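Local atomic coordinates of TRAP dicarboxylate transporter, DctP subunit (Anaerococcus prevoti, PDB entry 4N91), a protein that binds alpha- and beta-D-glucuronate and probably serves as the extracytoplasmic solute-binding component of a TRAP-type membrane transporter. Residues A[123-128]-A[239-244]; A[107-112]-A[132-137]; A[219-224]-A[285-290]; A[199-204]-A[208-213]; A[58-63]-A[259-264]. All blocks are in the same frame, centred on the assembly; numbering follows the deposited sequence.

Contact 1: residues A[123-128]-A[239-244]; sequences HVMDDP and MVPDIV. With BDP (beta-D-glucopyranuronic acid), chain C.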
# COMPACT_ATOMS: atom_id res chain seq x y z
N HIS A 123 -10.41 6.79 -8.98
CA HIS A 123 -11.66 7.49 -8.75
C HIS A 123 -12.33 7.01 -7.47
O HIS A 123 -12.92 7.81 -6.75
CB HIS A 123 -12.60 7.33 -9.93
CG HIS A 123 -12.30 8.28 -11.05
ND1 HIS A 123 -11.44 7.97 -12.08
CD2 HIS A 123 -12.71 9.55 -11.26
CE1 HIS A 123 -11.36 9.01 -12.90
NE2 HIS A 123 -12.12 9.98 -12.43
N VAL A 124 -12.23 5.71 -7.19
CA VAL A 124 -12.71 5.17 -5.93
C VAL A 124 -12.03 5.81 -4.73
O VAL A 124 -12.70 6.26 -3.81
CB VAL A 124 -12.59 3.62 -5.89
CG1 VAL A 124 -12.76 3.09 -4.46
CG2 VAL A 124 -13.64 3.00 -6.81
N MSE A 125 -10.69 5.89 -4.75
CA MSE A 125 -9.93 6.38 -3.62
C MSE A 125 -10.14 7.88 -3.43
O MSE A 125 -9.92 8.40 -2.33
CB MSE A 125 -8.43 6.07 -3.81
CG MSE A 125 -8.11 4.59 -3.89
SE MSE A 125 -8.86 3.52 -2.43
CE MSE A 125 -8.04 4.44 -0.89
N ASP A 126 -10.56 8.57 -4.50
CA ASP A 126 -10.80 10.00 -4.45
C ASP A 126 -12.27 10.32 -4.11
O ASP A 126 -12.65 11.48 -4.05
CB ASP A 126 -10.44 10.66 -5.78
CG ASP A 126 -8.95 10.84 -5.97
OD1 ASP A 126 -8.21 10.85 -4.96
OD2 ASP A 126 -8.53 10.99 -7.13
N ASP A 127 -13.09 9.29 -3.93
CA ASP A 127 -14.51 9.50 -3.62
C ASP A 127 -14.71 9.49 -2.10
O ASP A 127 -14.65 8.46 -1.45
CB ASP A 127 -15.36 8.40 -4.26
CG ASP A 127 -16.88 8.66 -4.13
OD1 ASP A 127 -17.30 9.39 -3.22
OD2 ASP A 127 -17.64 8.10 -4.93
N PRO A 128 -14.99 10.67 -1.52
CA PRO A 128 -15.09 10.76 -0.06
C PRO A 128 -16.23 9.91 0.50
O PRO A 128 -16.16 9.50 1.64
CB PRO A 128 -15.40 12.25 0.18
CG PRO A 128 -15.16 12.93 -1.11
CD PRO A 128 -15.35 11.93 -2.18
N MSE A 239 -4.58 -3.98 -6.24
CA MSE A 239 -4.18 -2.58 -6.25
C MSE A 239 -4.42 -2.08 -4.84
O MSE A 239 -5.55 -1.78 -4.46
CB MSE A 239 -4.95 -1.75 -7.27
CG MSE A 239 -4.83 -2.31 -8.63
SE MSE A 239 -5.71 -1.16 -9.93
CE MSE A 239 -4.14 -0.06 -10.41
N VAL A 240 -3.35 -2.03 -4.06
CA VAL A 240 -3.48 -1.83 -2.61
C VAL A 240 -3.01 -0.43 -2.26
O VAL A 240 -1.83 -0.10 -2.41
CB VAL A 240 -2.67 -2.86 -1.79
CG1 VAL A 240 -2.91 -2.65 -0.30
CG2 VAL A 240 -3.04 -4.30 -2.19
N PRO A 241 -3.94 0.43 -1.83
CA PRO A 241 -3.47 1.78 -1.54
C PRO A 241 -2.58 1.84 -0.31
O PRO A 241 -2.79 1.08 0.63
CB PRO A 241 -4.77 2.57 -1.29
CG PRO A 241 -5.76 1.52 -0.80
CD PRO A 241 -5.38 0.25 -1.56
N ASP A 242 -1.61 2.73 -0.33
CA ASP A 242 -0.95 3.15 0.89
C ASP A 242 -1.82 4.23 1.54
O ASP A 242 -2.42 5.08 0.85
CB ASP A 242 0.46 3.69 0.59
CG ASP A 242 1.46 2.61 0.28
OD1 ASP A 242 1.31 1.46 0.77
OD2 ASP A 242 2.45 2.93 -0.42
N ILE A 243 -1.94 4.17 2.86
CA ILE A 243 -2.80 5.08 3.59
C ILE A 243 -1.96 5.94 4.52
O ILE A 243 -1.09 5.44 5.24
CB ILE A 243 -3.82 4.30 4.45
CG1 ILE A 243 -4.57 3.27 3.60
CG2 ILE A 243 -4.79 5.26 5.13
CD1 ILE A 243 -5.45 3.85 2.50
N VAL A 244 -2.20 7.25 4.49
CA VAL A 244 -1.58 8.14 5.45
C VAL A 244 -2.49 8.22 6.65
O VAL A 244 -3.66 8.62 6.52
CB VAL A 244 -1.39 9.53 4.84
CG1 VAL A 244 -0.65 10.43 5.79
CG2 VAL A 244 -0.67 9.42 3.49
C1 BDP C . 4.81 -1.25 -1.13
C2 BDP C . 3.97 -0.36 -0.33
C3 BDP C . 4.45 -0.31 1.09
C4 BDP C . 4.44 -1.62 1.68
C5 BDP C . 5.24 -2.54 0.84
C6 BDP C . 5.15 -4.00 1.34
O2 BDP C . 4.33 0.97 -0.88
O3 BDP C . 3.62 0.61 1.87
O4 BDP C . 4.86 -1.65 2.95
O5 BDP C . 4.75 -2.55 -0.54
O6A BDP C . 5.48 -4.18 2.54
O1 BDP C . 4.12 -1.46 -2.39
O6B BDP C . 4.99 -4.92 0.51
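The tight part of the contact is the methyl end of selenomethionine Met125 pressing on the ring of Pro241, with CE 3.7 Å from Pro241 CG and 3.8 Å from Pro241 CB. The SE of Met125 follows at 4.0 Å from the same Pro241 CG, and the two side chains cross at about a right angle. Met125 gets there by folding on itself: its chain turns about CB-CG and again about CG-SE (chi2 -51°, chi3 -58°), which swings CE across the proline. Packing is looser toward Ile243, whose CD1 stays 4.3 Å from Met125 CE. On the solvent side, exposed Asp126 turns to Arg274 in a salt bridge and to Trp148, while Asp127 N-caps the next helix. Asp242 points away from Met125 and faces the sugar: its OD1 is 2.7 Å from O3 of beta-D-glucuronate and its OD2 2.8 Å from O2. The apolar packing thus backs an inner strand of the five-stranded sheet, whose Asp242 faces the ligand cleft of a TRAP solute-binding protein.

Contact 2: residues A[107-112]-A[132-137]; sequences EIFNLP and KPIFES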
# COMPACT_ATOMS: atom_id res chain seq x y z
N GLU A 107 -10.52 -4.21 4.97
CA GLU A 107 -10.46 -5.38 4.09
C GLU A 107 -10.92 -5.08 2.69
O GLU A 107 -10.52 -5.75 1.76
CB GLU A 107 -11.42 -6.47 4.60
CG GLU A 107 -10.89 -7.29 5.69
CD GLU A 107 -11.95 -8.19 6.29
OE1 GLU A 107 -13.19 -7.93 6.16
OE2 GLU A 107 -11.52 -9.16 6.94
N ILE A 108 -11.84 -4.13 2.55
CA ILE A 108 -12.44 -3.85 1.24
C ILE A 108 -11.40 -3.63 0.14
O ILE A 108 -11.51 -4.21 -0.96
CB ILE A 108 -13.45 -2.67 1.32
CG1 ILE A 108 -14.14 -2.43 -0.03
CG2 ILE A 108 -12.80 -1.37 1.79
CD1 ILE A 108 -15.00 -3.54 -0.47
N PHE A 109 -10.39 -2.82 0.41
CA PHE A 109 -9.40 -2.50 -0.63
C PHE A 109 -8.29 -3.55 -0.76
O PHE A 109 -7.39 -3.39 -1.59
CB PHE A 109 -8.76 -1.13 -0.41
CG PHE A 109 -9.75 -0.01 -0.30
CD1 PHE A 109 -10.76 0.15 -1.23
CD2 PHE A 109 -9.67 0.89 0.75
CE1 PHE A 109 -11.65 1.19 -1.11
CE2 PHE A 109 -10.58 1.93 0.86
CZ PHE A 109 -11.57 2.07 -0.05
N ASN A 110 -8.34 -4.60 0.04
CA ASN A 110 -7.40 -5.73 -0.08
C ASN A 110 -7.93 -6.88 -0.92
O ASN A 110 -7.23 -7.87 -1.14
CB ASN A 110 -7.02 -6.24 1.31
CG ASN A 110 -6.27 -5.20 2.11
OD1 ASN A 110 -5.59 -4.35 1.52
ND2 ASN A 110 -6.42 -5.22 3.42
N LEU A 111 -9.16 -6.76 -1.42
CA LEU A 111 -9.74 -7.82 -2.24
C LEU A 111 -8.99 -7.94 -3.56
O LEU A 111 -8.74 -6.95 -4.21
CB LEU A 111 -11.22 -7.53 -2.52
CG LEU A 111 -12.14 -7.53 -1.29
CD1 LEU A 111 -13.57 -7.13 -1.69
CD2 LEU A 111 -12.12 -8.91 -0.65
N PRO A 112 -8.64 -9.17 -3.96
CA PRO A 112 -8.00 -9.37 -5.26
C PRO A 112 -8.94 -9.11 -6.42
O PRO A 112 -10.16 -9.37 -6.33
CB PRO A 112 -7.63 -10.86 -5.24
CG PRO A 112 -7.78 -11.30 -3.83
CD PRO A 112 -8.80 -10.43 -3.22
N LYS A 132 -14.17 7.98 3.28
CA LYS A 132 -14.26 8.59 4.61
C LYS A 132 -14.73 7.64 5.72
O LYS A 132 -14.14 7.64 6.79
CB LYS A 132 -15.07 9.88 4.58
CG LYS A 132 -14.16 11.10 4.79
CD LYS A 132 -14.57 12.35 4.01
CE LYS A 132 -13.56 13.47 4.32
NZ LYS A 132 -13.81 14.75 3.60
N PRO A 133 -15.77 6.83 5.46
CA PRO A 133 -16.20 5.87 6.50
C PRO A 133 -15.12 4.85 6.83
O PRO A 133 -15.03 4.42 7.99
CB PRO A 133 -17.40 5.18 5.85
CG PRO A 133 -17.88 6.12 4.86
CD PRO A 133 -16.70 6.86 4.33
N ILE A 134 -14.32 4.49 5.84
CA ILE A 134 -13.23 3.55 6.05
C ILE A 134 -12.11 4.23 6.85
O ILE A 134 -11.65 3.70 7.87
CB ILE A 134 -12.68 3.03 4.71
CG1 ILE A 134 -13.80 2.49 3.84
CG2 ILE A 134 -11.62 1.96 4.93
CD1 ILE A 134 -14.49 1.29 4.41
N PHE A 135 -11.71 5.41 6.39
CA PHE A 135 -10.61 6.16 7.02
C PHE A 135 -10.91 6.51 8.48
O PHE A 135 -9.99 6.62 9.30
CB PHE A 135 -10.33 7.45 6.24
CG PHE A 135 -9.63 7.26 4.92
CD1 PHE A 135 -9.39 6.00 4.40
CD2 PHE A 135 -9.20 8.36 4.20
CE1 PHE A 135 -8.73 5.86 3.18
CE2 PHE A 135 -8.56 8.21 2.99
CZ PHE A 135 -8.32 6.98 2.49
N GLU A 136 -12.18 6.66 8.82
CA GLU A 136 -12.59 7.04 10.18
C GLU A 136 -12.89 5.85 11.08
O GLU A 136 -13.21 6.02 12.25
CB GLU A 136 -13.82 7.95 10.11
CG GLU A 136 -13.54 9.27 9.43
CD GLU A 136 -14.78 10.10 9.19
OE1 GLU A 136 -15.87 9.73 9.67
OE2 GLU A 136 -14.64 11.14 8.50
N SER A 137 -12.78 4.64 10.54
CA SER A 137 -13.23 3.45 11.24
C SER A 137 -12.42 3.14 12.50
O SER A 137 -12.93 2.49 13.42
CB SER A 137 -13.18 2.26 10.27
OG SER A 137 -11.85 1.91 9.96
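Ile134, near the end of helix 128-135, sends both of its branches into the loop 107-112, joining two parts of one lobe of the periplasmic-binding-protein fold. From CB, the CG2 branch lies anti to the backbone N and meets the Phe109 ring obliquely, 4.2 Å from Phe109 CE2. The other branch leaves CB beside the backbone N (chi1 -53°). Its CG1 serves mainly as a spacer, and at its tip CD1 reaches Ile108 CG2 at 4.1 Å. The two isoleucine side chains cross at about a right angle. That same Ile108 CG2 also rests over the centre of the Phe109 ring, 3.8 Å above its plane, so one methyl serves both the aromatic face of its own neighbour and the tip of Ile134. The interface is apolar and buried, and Phe324 of helix 322-334 packs on both isoleucines. Where the helix runs out, the backbone oxygen of Ile134 takes two donors from one residue: Ser137 N at 3.0 Å and, in the carbonyl plane, Ser137 OG at 2.8 Å.

Contact 3: residues A[219-224]-A[285-290]; sequences SLTDNG and KEKASE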
# COMPACT_ATOMS: atom_id res chain seq x y z
N SER A 219 9.72 -2.19 -6.01
CA SER A 219 10.39 -3.14 -5.13
C SER A 219 11.63 -3.70 -5.79
O SER A 219 12.59 -4.05 -5.10
CB SER A 219 9.48 -4.31 -4.77
OG SER A 219 8.54 -3.92 -3.76
N LEU A 220 11.59 -3.89 -7.10
CA LEU A 220 12.68 -4.53 -7.80
C LEU A 220 13.93 -3.67 -7.78
O LEU A 220 15.04 -4.17 -7.74
CB LEU A 220 12.32 -4.78 -9.26
CG LEU A 220 11.15 -5.73 -9.52
CD1 LEU A 220 10.76 -5.73 -10.99
CD2 LEU A 220 11.52 -7.13 -9.06
N THR A 221 13.72 -2.36 -7.86
CA THR A 221 14.82 -1.42 -8.12
C THR A 221 15.16 -0.66 -6.85
O THR A 221 16.26 -0.80 -6.33
CB THR A 221 14.46 -0.49 -9.30
OG1 THR A 221 13.20 0.17 -9.03
CG2 THR A 221 14.36 -1.28 -10.60
N ASP A 222 14.19 0.08 -6.31
CA ASP A 222 14.42 0.90 -5.15
C ASP A 222 14.83 0.05 -3.94
O ASP A 222 15.66 0.46 -3.11
CB ASP A 222 13.17 1.72 -4.83
CG ASP A 222 13.51 3.04 -4.17
OD1 ASP A 222 14.51 3.68 -4.60
OD2 ASP A 222 12.79 3.43 -3.24
N ASN A 223 14.26 -1.16 -3.84
CA ASN A 223 14.53 -2.04 -2.71
C ASN A 223 15.41 -3.22 -3.09
O ASN A 223 15.71 -4.06 -2.25
CB ASN A 223 13.22 -2.52 -2.09
CG ASN A 223 12.28 -1.36 -1.83
OD1 ASN A 223 11.45 -1.02 -2.67
ND2 ASN A 223 12.49 -0.68 -0.71
N GLY A 224 15.85 -3.25 -4.35
CA GLY A 224 16.83 -4.21 -4.81
C GLY A 224 16.36 -5.63 -5.03
O GLY A 224 17.19 -6.52 -5.25
N LYS A 285 10.60 0.41 -14.26
CA LYS A 285 10.47 -0.64 -15.26
C LYS A 285 11.73 -0.69 -16.13
O LYS A 285 12.21 -1.77 -16.46
CB LYS A 285 9.25 -0.42 -16.15
CG LYS A 285 7.91 -0.57 -15.44
CD LYS A 285 6.79 -0.29 -16.43
CE LYS A 285 5.53 0.11 -15.74
NZ LYS A 285 4.50 0.48 -16.75
N GLU A 286 12.26 0.47 -16.50
CA GLU A 286 13.43 0.54 -17.36
C GLU A 286 14.67 0.02 -16.64
O GLU A 286 15.46 -0.77 -17.19
CB GLU A 286 13.63 1.97 -17.86
CG GLU A 286 15.02 2.27 -18.41
CD GLU A 286 15.34 1.48 -19.67
OE1 GLU A 286 14.40 0.90 -20.26
OE2 GLU A 286 16.53 1.42 -20.06
N LYS A 287 14.86 0.46 -15.40
CA LYS A 287 16.00 0.05 -14.61
C LYS A 287 15.95 -1.47 -14.34
O LYS A 287 16.97 -2.15 -14.41
CB LYS A 287 16.06 0.86 -13.32
CG LYS A 287 17.07 0.37 -12.30
CD LYS A 287 18.49 0.85 -12.58
CE LYS A 287 19.49 0.19 -11.62
NZ LYS A 287 18.99 0.12 -10.21
N ALA A 288 14.76 -1.99 -14.06
CA ALA A 288 14.60 -3.44 -13.88
C ALA A 288 15.03 -4.20 -15.14
O ALA A 288 15.76 -5.20 -15.07
CB ALA A 288 13.16 -3.78 -13.52
N SER A 289 14.60 -3.73 -16.30
CA SER A 289 15.03 -4.34 -17.54
C SER A 289 16.56 -4.35 -17.64
O SER A 289 17.17 -5.36 -17.98
CB SER A 289 14.43 -3.61 -18.73
OG SER A 289 13.04 -3.88 -18.82
N GLU A 290 17.18 -3.23 -17.30
CA GLU A 290 18.62 -3.11 -17.40
C GLU A 290 19.33 -4.03 -16.41
O GLU A 290 20.44 -4.48 -16.69
CB GLU A 290 19.05 -1.66 -17.17
CG GLU A 290 18.56 -0.70 -18.24
CD GLU A 290 18.91 0.75 -17.92
OE1 GLU A 290 19.26 1.04 -16.75
OE2 GLU A 290 18.82 1.60 -18.82
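Thr221 and Lys287 slide past each other in opposite directions, and their aliphatic parts lie side by side where the short helix 218-221 meets the last turns of helix 256-290. The van der Waals contacts centre on one methyl: Thr221 CG2 is 3.6 Å from Lys287 CG, 3.9 Å from Lys287 CB and 4.0 Å from Ala288 CB. The first torsion of Thr221 (chi1 55°) brings this about, for it places OG1 between the backbone N and the carbonyl carbon and leaves CG2 anti to the carbonyl carbon, facing the long helix. A second apolar touch lies beside it, Leu220 CD1 against Ala288 CB at 4.0 Å. The small alanine lets the backbones come near, with 6.1 Å between the CA atoms of Thr221 and Ala288.

Contact with the main chain is also made by Thr221 CG2, which sits 3.6 Å from Ala288 N. Polar bonding stays within each segment or leaves the pair. In 219-224 a weak bond of 3.2 Å joins Gly224 N to Thr221 O, where the chain takes a positive phi on leaving the helix, and Asp222 bonds to Ser40 through its carboxylate. Beyond this small patch, Leu220 also packs on Tyr157 of strand 154-158 and Tyr232 of strand 231-238, while Ala288 rests on Phe295 of strand 294-296, so both helices lean on the four-stranded mixed sheet.

Contact 4: residues A[199-204]-A[208-213]; sequences GEVYTA and GIIDGA
Ala204 and the residues Ile209 and Ile210 meet round a single carbonyl. The oxygen of Ala204 accepts weakly from Ile209 N at 3.1 Å, where the N-H is bent well off line (124°), and weakly from Ile210 N at 3.4 Å along a straighter path (162°). Across the contact this acceptor is thus served by two weak backbone donors, one bent and one long. One turn earlier, Glu200 O is held twice: by Ala204 N at 3.1 Å in the regular helical way, and by Thr203 OG1 at 3.2 Å, which comes from above the carbonyl plane. Thr203 O is taken up in turn by Ser207 OG.

Helix 201-207 closes here in a Schellman motif, with Gly208 in positive phi, and the chain then reverses into strand 212-215. Ile210 follows the turn with CG1 between its backbone N and carbonyl carbon (chi1 48°). This lays CD1 on Ala204 CB at 3.7 Å and brings it to Val201 CG1 at 4.2 Å, the valine crossing the isoleucine at about a right angle. Val201 CG1 also touches Ala213 CB at 4.2 Å. On the strand side, Asp211 OD2 accepts from Lys173 N, and the backbone of Gly212 bonds with Arg175. Val201, Ile210 and Ala213 all pack against Arg175, which itself binds the glucuronate.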
# COMPACT_ATOMS: atom_id res chain seq x y z
N GLY A 199 11.21 -4.27 4.91
CA GLY A 199 12.65 -4.20 5.04
C GLY A 199 13.40 -5.51 5.16
O GLY A 199 14.63 -5.53 4.97
N GLU A 200 12.69 -6.59 5.49
CA GLU A 200 13.28 -7.90 5.60
C GLU A 200 13.38 -8.69 4.30
O GLU A 200 14.08 -9.72 4.22
CB GLU A 200 12.46 -8.67 6.61
CG GLU A 200 12.53 -7.93 7.98
CD GLU A 200 11.29 -8.01 8.84
OE1 GLU A 200 10.76 -9.12 8.99
OE2 GLU A 200 10.89 -6.96 9.42
N VAL A 201 12.65 -8.24 3.28
CA VAL A 201 12.42 -9.07 2.11
C VAL A 201 13.69 -9.29 1.29
O VAL A 201 13.93 -10.41 0.85
CB VAL A 201 11.29 -8.47 1.24
CG1 VAL A 201 11.08 -9.29 -0.02
CG2 VAL A 201 10.00 -8.34 2.04
N TYR A 202 14.51 -8.25 1.09
CA TYR A 202 15.71 -8.41 0.28
C TYR A 202 16.61 -9.54 0.80
O TYR A 202 17.02 -10.43 0.07
CB TYR A 202 16.46 -7.09 0.25
CG TYR A 202 17.78 -7.18 -0.46
CD1 TYR A 202 17.84 -7.12 -1.84
CD2 TYR A 202 18.95 -7.33 0.26
CE1 TYR A 202 19.08 -7.20 -2.49
CE2 TYR A 202 20.18 -7.43 -0.38
CZ TYR A 202 20.23 -7.35 -1.75
OH TYR A 202 21.44 -7.42 -2.41
N THR A 203 16.94 -9.49 2.09
CA THR A 203 17.79 -10.52 2.68
C THR A 203 17.11 -11.89 2.73
O THR A 203 17.79 -12.91 2.61
CB THR A 203 18.28 -10.11 4.09
OG1 THR A 203 17.18 -9.84 4.91
CG2 THR A 203 19.13 -8.85 4.03
N ALA A 204 15.79 -11.92 2.88
CA ALA A 204 15.07 -13.18 2.88
C ALA A 204 15.16 -13.82 1.49
O ALA A 204 15.30 -15.03 1.38
CB ALA A 204 13.65 -12.98 3.31
N GLY A 208 17.43 -17.34 0.56
CA GLY A 208 16.62 -18.45 0.10
C GLY A 208 15.55 -18.87 1.08
O GLY A 208 14.92 -19.89 0.90
N ILE A 209 15.30 -18.05 2.10
CA ILE A 209 14.23 -18.29 3.06
C ILE A 209 12.85 -18.20 2.40
O ILE A 209 11.92 -18.89 2.79
CB ILE A 209 14.38 -17.28 4.21
CG1 ILE A 209 15.43 -17.80 5.18
CG2 ILE A 209 13.09 -17.02 4.90
CD1 ILE A 209 15.87 -16.75 6.18
N ILE A 210 12.76 -17.36 1.37
CA ILE A 210 11.57 -17.28 0.53
C ILE A 210 11.99 -17.44 -0.93
O ILE A 210 13.14 -17.17 -1.27
CB ILE A 210 10.82 -15.94 0.69
CG1 ILE A 210 11.78 -14.77 0.62
CG2 ILE A 210 10.05 -15.96 2.00
CD1 ILE A 210 11.13 -13.42 0.66
N ASP A 211 11.04 -17.86 -1.76
CA ASP A 211 11.24 -18.11 -3.17
C ASP A 211 10.85 -16.94 -4.07
O ASP A 211 11.14 -16.94 -5.26
CB ASP A 211 10.44 -19.34 -3.56
CG ASP A 211 10.90 -20.58 -2.80
OD1 ASP A 211 12.10 -20.94 -2.94
OD2 ASP A 211 10.08 -21.15 -2.07
N GLY A 212 10.18 -15.95 -3.48
CA GLY A 212 9.63 -14.86 -4.24
C GLY A 212 8.77 -13.99 -3.35
O GLY A 212 8.69 -14.18 -2.14
N ALA A 213 8.13 -13.01 -3.97
CA ALA A 213 7.32 -12.05 -3.25
C ALA A 213 6.33 -11.48 -4.26
O ALA A 213 6.18 -11.99 -5.38
CB ALA A 213 8.19 -10.96 -2.62

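Contact 5: residues A[58-63]-A[259-264]; sequences DKLGDK and RKVFDE
Leu60 and Val261 reach toward each other tip to tip where the end of helix 44-60 meets the long helix 256-290, the helix that in TRAP solute-binding proteins runs along both domains. Leu60 CD2 is 3.8 Å from Val261 CB and 3.9 Å from its CG1, so one leucine methyl lies against the branch point of the valine.

Lys59 comes to the same valine differently. Its stem crosses obliquely, with CB 4.0 Å from Val261 CG1, and the chain then bends twice on its way out (chi2 -117°, chi3 -59°). That path carries CE onto Val261 CG2 at 3.5 Å, tighter than an ordinary carbon-carbon contact. The two valine methyls are thereby shared, CG1 under the base of the lysine and CG2 under its far end, while Leu60 meets both.

Beyond the valine, Lys59 and Glu264 cross at about a right angle, and the ammonium makes a long salt bridge, NZ to Glu264 OE1 at 3.3 Å, with a weak hydrogen bond in it. The same carboxylate oxygen is also bonded by Tyr55 OH, so the lysine is a second partner, on the more exposed side of the contact. Farther round the long helix, Arg259 turns away from Leu60 and pairs with Asp263 one turn on: NE meets the syn side of Asp263 OD1 at 2.9 Å, with the oxygen close to the guanidinium plane.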
# COMPACT_ATOMS: atom_id res chain seq x y z
N ASP A 58 5.68 26.48 5.43
CA ASP A 58 5.58 27.79 4.78
C ASP A 58 4.44 28.60 5.37
O ASP A 58 4.53 29.83 5.45
CB ASP A 58 5.38 27.64 3.28
CG ASP A 58 6.68 27.34 2.53
OD1 ASP A 58 7.77 27.46 3.13
OD2 ASP A 58 6.60 26.99 1.33
N LYS A 59 3.35 27.94 5.77
CA LYS A 59 2.20 28.68 6.31
C LYS A 59 2.29 28.86 7.82
O LYS A 59 1.77 29.84 8.36
CB LYS A 59 0.88 27.98 5.96
CG LYS A 59 0.72 27.59 4.49
CD LYS A 59 -0.44 28.31 3.81
CE LYS A 59 -1.77 28.01 4.51
NZ LYS A 59 -2.98 28.45 3.74
N LEU A 60 2.94 27.93 8.50
CA LEU A 60 2.91 27.81 9.95
C LEU A 60 4.27 27.37 10.52
O LEU A 60 4.33 26.68 11.54
CB LEU A 60 1.90 26.73 10.31
CG LEU A 60 0.46 27.04 10.70
CD1 LEU A 60 -0.15 28.16 9.90
CD2 LEU A 60 -0.33 25.76 10.54
N GLY A 61 5.37 27.75 9.86
CA GLY A 61 6.68 27.24 10.24
C GLY A 61 7.21 27.76 11.57
O GLY A 61 8.04 27.12 12.22
N ASP A 62 6.74 28.93 11.99
CA ASP A 62 7.12 29.45 13.30
C ASP A 62 6.63 28.53 14.41
O ASP A 62 7.13 28.57 15.53
CB ASP A 62 6.55 30.86 13.52
CG ASP A 62 7.24 31.92 12.68
OD1 ASP A 62 8.38 31.67 12.23
OD2 ASP A 62 6.65 33.00 12.49
N LYS A 63 5.64 27.69 14.10
CA LYS A 63 4.91 26.93 15.12
C LYS A 63 5.17 25.43 15.08
O LYS A 63 5.16 24.77 16.12
CB LYS A 63 3.42 27.17 14.95
CG LYS A 63 2.58 26.65 16.10
CD LYS A 63 1.14 27.14 15.98
CE LYS A 63 0.28 26.63 17.12
NZ LYS A 63 -1.13 27.10 16.98
N ARG A 259 -5.57 23.10 11.59
CA ARG A 259 -6.16 21.91 10.98
C ARG A 259 -6.40 22.14 9.50
O ARG A 259 -6.19 21.25 8.68
CB ARG A 259 -7.48 21.55 11.66
CG ARG A 259 -8.21 20.37 11.03
CD ARG A 259 -7.37 19.09 11.12
NE ARG A 259 -8.02 17.95 10.47
CZ ARG A 259 -8.98 17.21 11.03
NH1 ARG A 259 -9.40 17.48 12.26
NH2 ARG A 259 -9.50 16.20 10.36
N LYS A 260 -6.85 23.34 9.14
CA LYS A 260 -7.11 23.63 7.74
C LYS A 260 -5.82 23.53 6.92
O LYS A 260 -5.82 22.99 5.81
CB LYS A 260 -7.78 24.99 7.59
CG LYS A 260 -9.24 24.93 7.99
CD LYS A 260 -9.85 26.30 8.14
CE LYS A 260 -11.35 26.21 8.25
NZ LYS A 260 -11.92 27.47 8.79
N VAL A 261 -4.72 24.01 7.49
CA VAL A 261 -3.44 23.97 6.80
C VAL A 261 -2.95 22.53 6.68
O VAL A 261 -2.49 22.10 5.62
CB VAL A 261 -2.39 24.85 7.48
CG1 VAL A 261 -1.03 24.62 6.86
CG2 VAL A 261 -2.81 26.34 7.40
N PHE A 262 -3.02 21.76 7.77
CA PHE A 262 -2.63 20.36 7.67
C PHE A 262 -3.47 19.61 6.64
O PHE A 262 -2.92 18.79 5.88
CB PHE A 262 -2.69 19.65 9.03
CG PHE A 262 -1.46 19.84 9.84
CD1 PHE A 262 -0.42 18.95 9.75
CD2 PHE A 262 -1.33 20.94 10.68
CE1 PHE A 262 0.71 19.13 10.50
CE2 PHE A 262 -0.20 21.12 11.42
CZ PHE A 262 0.83 20.23 11.32
N ASP A 263 -4.77 19.88 6.59
CA ASP A 263 -5.64 19.20 5.64
C ASP A 263 -5.23 19.53 4.20
O ASP A 263 -5.18 18.65 3.34
CB ASP A 263 -7.11 19.56 5.89
CG ASP A 263 -7.68 18.93 7.16
OD1 ASP A 263 -7.00 18.10 7.79
OD2 ASP A 263 -8.83 19.26 7.53
N GLU A 264 -4.93 20.79 3.94
CA GLU A 264 -4.46 21.22 2.63
C GLU A 264 -3.15 20.52 2.32
O GLU A 264 -2.91 20.06 1.19
CB GLU A 264 -4.27 22.74 2.60
CG GLU A 264 -5.56 23.55 2.63
CD GLU A 264 -5.32 25.06 2.90
OE1 GLU A 264 -4.30 25.42 3.54
OE2 GLU A 264 -6.16 25.88 2.47

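How the contacts relate
Contacts 1 and 2 are neighbours, their centres 9 Å apart, and they touch where selenomethionine Met125 packs on Phe109; along the chain their segments alternate. Contact 1 uses strand 242-247 of the five-stranded sheet. Contacts 3 and 4 pair up likewise, 16 Å apart, where Tyr202 packs on the backbone of Asn223 and Gly224; contact 4 uses strand 212-215 of the four-stranded sheet on which contact 3 packs. Contact 4 is nested in the loop closed by contact 1, yet their centres lie about 28 Å apart. Contact 5 closes the widest loop, enclosing contacts 1, 2 and 4. It shares helix 256-290 with contact 3, about 36 Å away, so this helix links both sides of the glucuronate cleft.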